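PDB 2YNQ: ESSB from Geobacillus thermodenitrificans, which is an integral membrane component of the type VII secretion system, seen here as its extracellular helical domain, and probably takes part in protein export. Local coordinates for residues 80-84 and 104-108; 54-58 and 107-111. One frame throughout, in Å; residues are numbered along the deposited sequence.

Contact 1 (80-84 and 104-108); sequences YWIYI and LIVYA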
# COMPACT_ATOMS: atom_id res chain seq x y z
N TYR D 80 -2.55 -16.15 1.51
CA TYR D 80 -1.55 -15.11 1.71
C TYR D 80 -2.19 -13.72 1.63
O TYR D 80 -2.06 -12.92 2.55
CB TYR D 80 -0.45 -15.21 0.67
CG TYR D 80 0.51 -14.05 0.74
CD1 TYR D 80 1.62 -14.10 1.57
CD2 TYR D 80 0.29 -12.88 -0.00
CE1 TYR D 80 2.51 -13.03 1.65
CE2 TYR D 80 1.18 -11.80 0.08
CZ TYR D 80 2.29 -11.88 0.92
OH TYR D 80 3.19 -10.85 1.03
N TRP D 81 -2.90 -13.45 0.53
CA TRP D 81 -3.46 -12.11 0.33
C TRP D 81 -4.58 -11.78 1.30
O TRP D 81 -4.74 -10.62 1.70
CB TRP D 81 -3.87 -11.90 -1.13
CG TRP D 81 -2.64 -11.71 -1.98
CD1 TRP D 81 -2.11 -12.60 -2.88
CD2 TRP D 81 -1.74 -10.58 -1.95
NE1 TRP D 81 -0.95 -12.08 -3.42
CE2 TRP D 81 -0.72 -10.84 -2.88
CE3 TRP D 81 -1.72 -9.38 -1.23
CZ2 TRP D 81 0.34 -9.94 -3.11
CZ3 TRP D 81 -0.68 -8.48 -1.46
CH2 TRP D 81 0.33 -8.76 -2.39
N ILE D 82 -5.34 -12.80 1.70
CA ILE D 82 -6.40 -12.59 2.65
C ILE D 82 -5.78 -12.20 4.01
O ILE D 82 -6.27 -11.27 4.68
CB ILE D 82 -7.31 -13.83 2.79
CG1 ILE D 82 -8.13 -14.04 1.50
CG2 ILE D 82 -8.21 -13.70 4.03
CD1 ILE D 82 -8.84 -15.44 1.37
N TYR D 83 -4.72 -12.88 4.41
CA TYR D 83 -4.06 -12.51 5.68
C TYR D 83 -3.36 -11.17 5.61
O TYR D 83 -3.36 -10.42 6.60
CB TYR D 83 -3.04 -13.54 6.14
CG TYR D 83 -3.57 -14.91 6.38
CD1 TYR D 83 -4.77 -15.13 7.06
CD2 TYR D 83 -2.84 -16.02 5.96
CE1 TYR D 83 -5.25 -16.43 7.28
CE2 TYR D 83 -3.29 -17.31 6.17
CZ TYR D 83 -4.49 -17.51 6.83
OH TYR D 83 -4.90 -18.81 7.04
N ILE D 84 -2.73 -10.88 4.48
CA ILE D 84 -2.19 -9.55 4.29
C ILE D 84 -3.34 -8.57 4.46
O ILE D 84 -3.22 -7.61 5.21
CB ILE D 84 -1.56 -9.33 2.90
CG1 ILE D 84 -0.22 -10.07 2.77
CG2 ILE D 84 -1.40 -7.84 2.65
CD1 ILE D 84 0.97 -9.50 3.63
N LEU D 104 7.09 -12.19 -1.97
CA LEU D 104 5.98 -12.24 -1.05
C LEU D 104 6.50 -12.27 0.38
O LEU D 104 5.91 -11.65 1.27
CB LEU D 104 5.02 -13.42 -1.35
CG LEU D 104 4.16 -13.32 -2.63
CD1 LEU D 104 3.07 -14.39 -2.64
CD2 LEU D 104 3.53 -11.97 -2.85
N ILE D 105 7.61 -12.96 0.62
CA ILE D 105 8.24 -12.94 1.94
C ILE D 105 8.67 -11.52 2.24
O ILE D 105 8.37 -10.99 3.32
CB ILE D 105 9.47 -13.89 2.04
CG1 ILE D 105 9.03 -15.35 1.78
CG2 ILE D 105 10.15 -13.74 3.40
CD1 ILE D 105 10.19 -16.37 1.58
N VAL D 106 9.31 -10.87 1.29
CA VAL D 106 9.73 -9.49 1.51
C VAL D 106 8.52 -8.61 1.81
O VAL D 106 8.56 -7.80 2.75
CB VAL D 106 10.52 -8.92 0.33
CG1 VAL D 106 10.68 -7.43 0.49
CG2 VAL D 106 11.88 -9.60 0.21
N TYR D 107 7.46 -8.75 1.03
CA TYR D 107 6.30 -7.89 1.25
C TYR D 107 5.67 -8.09 2.63
O TYR D 107 5.29 -7.13 3.32
CB TYR D 107 5.27 -8.10 0.16
CG TYR D 107 4.18 -7.08 0.20
CD1 TYR D 107 4.40 -5.79 -0.27
CD2 TYR D 107 2.93 -7.39 0.73
CE1 TYR D 107 3.41 -4.83 -0.23
CE2 TYR D 107 1.92 -6.45 0.77
CZ TYR D 107 2.16 -5.17 0.30
OH TYR D 107 1.17 -4.23 0.38
N ALA D 108 5.61 -9.35 3.06
CA ALA D 108 5.08 -9.68 4.37
C ALA D 108 6.00 -9.16 5.49
O ALA D 108 5.53 -8.67 6.52
CB ALA D 108 4.88 -11.17 4.48
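Segments 80-84 and 104-108, both helical, run nearly parallel, at 12°, with axes 11.9 Å apart, a wide spacing that large aromatic side chains bridge. Both belong to the all-helical extracellular domain of EssB, where helices 75-85 and 102-118 are joined through helix 89-99. Tyr80 spans the gap: with CG anti to the backbone N, its ring reaches across to the other helix, and its OH donates a hydrogen bond to Leu104 O at 2.8 Å. The C=O...donor angle is 122°, so the hydroxyl meets the carbonyl well off its axis, while the same oxygen keeps its helical bond from Ala108 N. One carbonyl thus takes two donors in a buried setting. Leu104 lies over one face of the Tyr80 ring, its CD1 making a CH-pi contact 4.1 Å from the ring centroid; Ile84 CG1 sits on the opposite face, displaced toward its rim. Trp81, whose NE1 is hydrogen-bonded to Ser66 O, brings its six-membered ring obliquely toward Tyr107, with planes at 46°. Leu104 CD2 touches both Tyr80 and Trp81, lying 3.8 Å from Tyr80 CE2 and equally far from Trp81 CZ2.

Contact 2 (54-58 and 107-111); sequences TESLT and YALLK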
# COMPACT_ATOMS: atom_id res chain seq x y z
N THR D 54 -7.72 -4.07 -3.47
CA THR D 54 -7.78 -2.89 -2.62
C THR D 54 -6.50 -2.72 -1.78
O THR D 54 -6.46 -1.90 -0.87
CB THR D 54 -9.01 -2.95 -1.69
OG1 THR D 54 -8.96 -4.15 -0.90
CG2 THR D 54 -10.28 -2.97 -2.49
N GLU D 55 -5.48 -3.51 -2.07
CA GLU D 55 -4.19 -3.35 -1.38
C GLU D 55 -3.47 -2.11 -1.95
O GLU D 55 -3.33 -1.97 -3.16
CB GLU D 55 -3.33 -4.61 -1.55
CG GLU D 55 -2.01 -4.59 -0.83
CD GLU D 55 -2.13 -4.70 0.69
OE1 GLU D 55 -3.23 -4.94 1.22
OE2 GLU D 55 -1.10 -4.53 1.37
N SER D 56 -3.05 -1.20 -1.08
CA SER D 56 -2.30 -0.00 -1.50
C SER D 56 -0.91 -0.34 -1.96
O SER D 56 0.02 -0.23 -1.19
CB SER D 56 -2.14 0.96 -0.34
OG SER D 56 -3.40 1.40 0.10
N LEU D 57 -0.77 -0.75 -3.20
CA LEU D 57 0.52 -1.04 -3.79
C LEU D 57 0.87 0.08 -4.75
O LEU D 57 0.02 0.53 -5.52
CB LEU D 57 0.47 -2.36 -4.56
CG LEU D 57 0.17 -3.64 -3.79
CD1 LEU D 57 -0.36 -4.70 -4.72
CD2 LEU D 57 1.41 -4.16 -3.10
N THR D 58 2.12 0.53 -4.73
CA THR D 58 2.60 1.41 -5.80
C THR D 58 2.77 0.53 -7.03
O THR D 58 2.79 -0.71 -6.94
CB THR D 58 3.98 2.00 -5.48
OG1 THR D 58 4.92 0.92 -5.37
CG2 THR D 58 3.96 2.81 -4.19
N TYR D 107 7.46 -8.75 1.03
CA TYR D 107 6.30 -7.89 1.25
C TYR D 107 5.67 -8.09 2.63
O TYR D 107 5.29 -7.13 3.32
CB TYR D 107 5.27 -8.10 0.16
CG TYR D 107 4.18 -7.08 0.20
CD1 TYR D 107 4.40 -5.79 -0.27
CD2 TYR D 107 2.93 -7.39 0.73
CE1 TYR D 107 3.41 -4.83 -0.23
CE2 TYR D 107 1.92 -6.45 0.77
CZ TYR D 107 2.16 -5.17 0.30
OH TYR D 107 1.17 -4.23 0.38
N ALA D 108 5.61 -9.35 3.06
CA ALA D 108 5.08 -9.68 4.37
C ALA D 108 6.00 -9.16 5.49
O ALA D 108 5.53 -8.67 6.52
CB ALA D 108 4.88 -11.17 4.48
N LEU D 109 7.31 -9.23 5.26
CA LEU D 109 8.30 -8.68 6.20
C LEU D 109 8.08 -7.17 6.38
O LEU D 109 8.13 -6.66 7.51
CB LEU D 109 9.72 -8.98 5.73
CG LEU D 109 10.21 -10.40 6.04
CD1 LEU D 109 11.45 -10.74 5.22
CD2 LEU D 109 10.45 -10.65 7.57
N LEU D 110 7.82 -6.48 5.27
CA LEU D 110 7.48 -5.05 5.33
C LEU D 110 6.23 -4.76 6.15
O LEU D 110 6.24 -3.86 6.98
CB LEU D 110 7.36 -4.45 3.94
CG LEU D 110 8.72 -4.25 3.25
CD1 LEU D 110 8.51 -3.95 1.76
CD2 LEU D 110 9.63 -3.18 3.92
N LYS D 111 5.15 -5.53 5.96
CA LYS D 111 3.94 -5.33 6.77
C LYS D 111 4.22 -5.67 8.23
O LYS D 111 3.74 -4.99 9.14
CB LYS D 111 2.76 -6.16 6.24
CG LYS D 111 2.19 -5.68 4.91
CD LYS D 111 1.82 -4.18 4.92
CE LYS D 111 0.87 -3.78 3.80
NZ LYS D 111 -0.58 -4.17 4.10
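An irregular loop faces a helix across a wide backbone gap, the nearest CA atoms being those of Leu57 and Tyr107 at 10.3 Å, and long side chains close it. The loop, 54-58, connects helices 41-53 and 59-64 of the all-helical domain; it bends in an inverse gamma turn centred on Ser56 and ends at Thr58, the N-cap of helix 59-64. Glu55 and the pair Tyr107 and Lys111, one helical turn apart, meet from opposite directions. Both donors converge on a single carboxylate oxygen. Tyr107 OH gives Glu55 OE2 a very short hydrogen bond of 2.5 Å, and Lys111 NZ adds a salt bridge to the same OE2 at 2.8 Å, received on the syn lone pair of OE2, the side of the other carboxylate oxygen. Glu55 OE2 lies at the edge of the tyrosine ring, near its plane, whereas the carboxylate plane is turned 75° from that of the ring. The glutamate chain bends at chi2 (71°), which brings the carboxylate round to this meeting point; bends at chi2 and chi4 bring the lysine's NZ to OE2. In a largely buried setting the ammonium group would be expected to favour the charged form of the carboxylate, and two bonds grip OE2.

The loop and the helix both face the second subunit: Ser56 OG is hydrogen-bonded to Glu114 OE2 of that subunit, and Leu110 packs on Leu57 of the second subunit, so the region where loop and helix meet borders the dimer interface, in keeping with self-association of the protein. Within the chain, Leu57 completes the contact with an apolar touch beside the polar cluster: its CD2 approaches the tyrosine obliquely, 3.6 Å from Tyr107 CE1.

Overall arrangement
Contacts 1 and 2 illustrate how one helix can serve two neighbours: helix 102-118 meets helix 75-85 in the first and loop 54-58 in the second, and their centres lie 7 Å apart. Tyr107 belongs to both, its ring packing against Trp81, Ile84 and the hydroxyl of Tyr80 in contact 1 while its own hydroxyl enters the polar cluster of contact 2. Ile84 joins them further, its CG2 lying 3.6 Å from Glu55 OE2, and Trp81 CZ3 is 4.2 Å from Glu55 CG. The side chains of Trp81 and of Leu57 each lie about 7 Å from a bound sodium ion; Arg62, Val65 and Asn67 form a sodium site, and Trp81 also packs on Asn67.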